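Local coordinates for laccase (Botrytis aclada, PDB 3SQR), which uses bound copper ions to couple oxidation of phenolic substrates to reduction of dioxygen to water, probably in lignin breakdown and detoxification of lignin-derived products, at residues Asn407-Leu412 / Phe430-Asn435. Sequence-based numbering, arbitrary orientation.
Sequences NSSSLL and FPTEYN. With NAG (2-acetamido-2-deoxy-beta-D-glucopyranose), chain I.
Ser409 and Asn435 grip each other through both ends of one carboxamide. The Ser409 hydroxyl, carried anti to its own nitrogen (chi1 173°), gives its proton to a lone pair of Asn435 OD1, with OG only 2.6 Å away and lying in the carbonyl plane. Asn435 ND2 answers with a bond of 3.0 Å to Ser409 O, rising well out of the plane of that carbonyl, and its second bond, to Ala537 O, helps fix the rotation of the amide. Further along, Leu412 N donates to Glu433 O (2.9 Å, 167° at the hydrogen); the same oxygen accepts a CA-H...O contact from Leu411 CA. Glu433 CG packs against Leu412 O, and the chain's bend at chi2 (-85°) brings OE2 to a water that donates to both OE2 and Leu412 O. Leu411 CD1 lies against Tyr434 O and Asn435 CB. The short 3-10 turn 432-434 thus offers Glu433 O, and the residue after it the Asn435 amide, to the extended run 409-412. The contact joins the loop leaving strand 402-406, whose Asn407 carries an N-linked sugar, to the approach to strand 436-439; strand 537-542 packs against Leu411 and Asn435, while helix 419-424 touches Tyr434.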
# COMPACT_ATOMS: atom_id res chain seq x y z
N ASN A 407 15.85 16.17 3.44
CA ASN A 407 16.91 17.01 3.98
C ASN A 407 18.21 16.76 3.29
O ASN A 407 19.23 16.45 3.91
CB ASN A 407 17.00 16.77 5.47
CG ASN A 407 16.07 17.63 6.20
OD1 ASN A 407 14.92 17.75 5.83
ND2 ASN A 407 16.55 18.23 7.27
N SER A 408 18.15 16.91 1.98
CA SER A 408 19.30 16.83 1.09
C SER A 408 19.88 15.51 0.84
O SER A 408 20.83 15.43 0.08
CB SER A 408 20.39 17.86 1.48
OG SER A 408 19.74 19.05 1.94
N SER A 409 19.28 14.42 1.34
CA SER A 409 19.86 13.10 1.16
C SER A 409 18.83 12.17 0.48
O SER A 409 17.71 12.05 0.92
CB SER A 409 20.27 12.50 2.51
OG SER A 409 20.69 11.17 2.35
N SER A 410 19.24 11.50 -0.56
CA SER A 410 18.36 10.50 -1.21
C SER A 410 18.64 9.12 -0.64
O SER A 410 19.80 8.69 -0.54
CB SER A 410 18.61 10.51 -2.70
OG SER A 410 17.66 9.76 -3.41
N LEU A 411 17.59 8.39 -0.27
CA LEU A 411 17.76 7.04 0.29
C LEU A 411 18.38 6.09 -0.68
O LEU A 411 17.96 5.97 -1.85
CB LEU A 411 16.41 6.46 0.81
CG LEU A 411 16.54 5.21 1.69
CD1 LEU A 411 16.30 5.55 3.15
CD2 LEU A 411 15.53 4.17 1.18
N LEU A 412 19.43 5.44 -0.19
CA LEU A 412 20.11 4.41 -0.91
C LEU A 412 20.64 3.39 0.09
O LEU A 412 21.51 3.67 0.95
CB LEU A 412 21.20 5.02 -1.78
CG LEU A 412 22.19 4.10 -2.48
CD1 LEU A 412 21.40 3.23 -3.40
CD2 LEU A 412 23.19 5.00 -3.20
N PHE A 430 24.30 5.56 11.42
CA PHE A 430 23.97 4.89 10.19
C PHE A 430 24.45 5.70 9.01
O PHE A 430 24.70 6.90 9.16
CB PHE A 430 22.41 4.72 10.21
CG PHE A 430 21.96 3.87 11.36
CD1 PHE A 430 22.15 2.50 11.32
CD2 PHE A 430 21.40 4.44 12.48
CE1 PHE A 430 21.74 1.71 12.41
CE2 PHE A 430 21.03 3.66 13.56
CZ PHE A 430 21.19 2.30 13.53
N PRO A 431 24.65 5.08 7.86
CA PRO A 431 25.04 5.90 6.73
C PRO A 431 24.09 7.05 6.49
O PRO A 431 22.87 6.89 6.65
CB PRO A 431 25.04 4.91 5.56
CG PRO A 431 25.24 3.61 6.16
CD PRO A 431 24.62 3.65 7.50
N THR A 432 24.63 8.20 6.07
CA THR A 432 23.80 9.33 5.76
C THR A 432 22.67 8.95 4.80
O THR A 432 21.53 9.38 4.96
CB THR A 432 24.65 10.46 5.15
OG1 THR A 432 25.57 10.87 6.17
CG2 THR A 432 23.77 11.62 4.74
N GLU A 433 22.99 8.14 3.83
CA GLU A 433 21.98 7.83 2.80
C GLU A 433 20.96 6.80 3.24
O GLU A 433 20.07 6.45 2.48
CB GLU A 433 22.67 7.40 1.53
CG GLU A 433 23.43 6.11 1.63
CD GLU A 433 24.92 6.19 2.18
OE1 GLU A 433 25.44 7.23 2.72
OE2 GLU A 433 25.54 5.12 2.05
N TYR A 434 21.06 6.30 4.47
CA TYR A 434 20.02 5.50 5.05
C TYR A 434 18.91 6.41 5.57
O TYR A 434 17.84 5.89 5.98
CB TYR A 434 20.60 4.57 6.15
CG TYR A 434 21.07 3.25 5.64
CD1 TYR A 434 21.84 3.15 4.49
CD2 TYR A 434 20.73 2.04 6.28
CE1 TYR A 434 22.24 2.00 4.03
CE2 TYR A 434 21.11 0.87 5.79
CZ TYR A 434 21.92 0.84 4.66
OH TYR A 434 22.39 -0.35 4.09
N ASN A 435 19.12 7.74 5.60
CA ASN A 435 18.12 8.69 6.05
C ASN A 435 17.45 8.33 7.39
O ASN A 435 16.22 8.47 7.59
CB ASN A 435 17.10 8.92 4.95
CG ASN A 435 17.68 9.65 3.79
OD1 ASN A 435 18.86 10.02 3.80
ND2 ASN A 435 16.86 9.91 2.78
C1 NAG I . 15.73 19.14 8.03
C2 NAG I . 15.88 19.04 9.54
C3 NAG I . 15.07 20.15 10.19
C4 NAG I . 15.47 21.50 9.63
C5 NAG I . 15.21 21.47 8.12
C6 NAG I . 15.54 22.82 7.46
C7 NAG I . 16.28 16.82 10.57
C8 NAG I . 15.71 15.55 11.15
N2 NAG I . 15.45 17.74 10.12
O3 NAG I . 15.34 20.08 11.56
O4 NAG I . 14.64 22.49 10.20
O5 NAG I . 16.08 20.46 7.61
O6 NAG I . 16.91 23.08 7.72
O7 NAG I . 17.50 16.95 10.55
O HOH W 1 23.97 2.89 1.09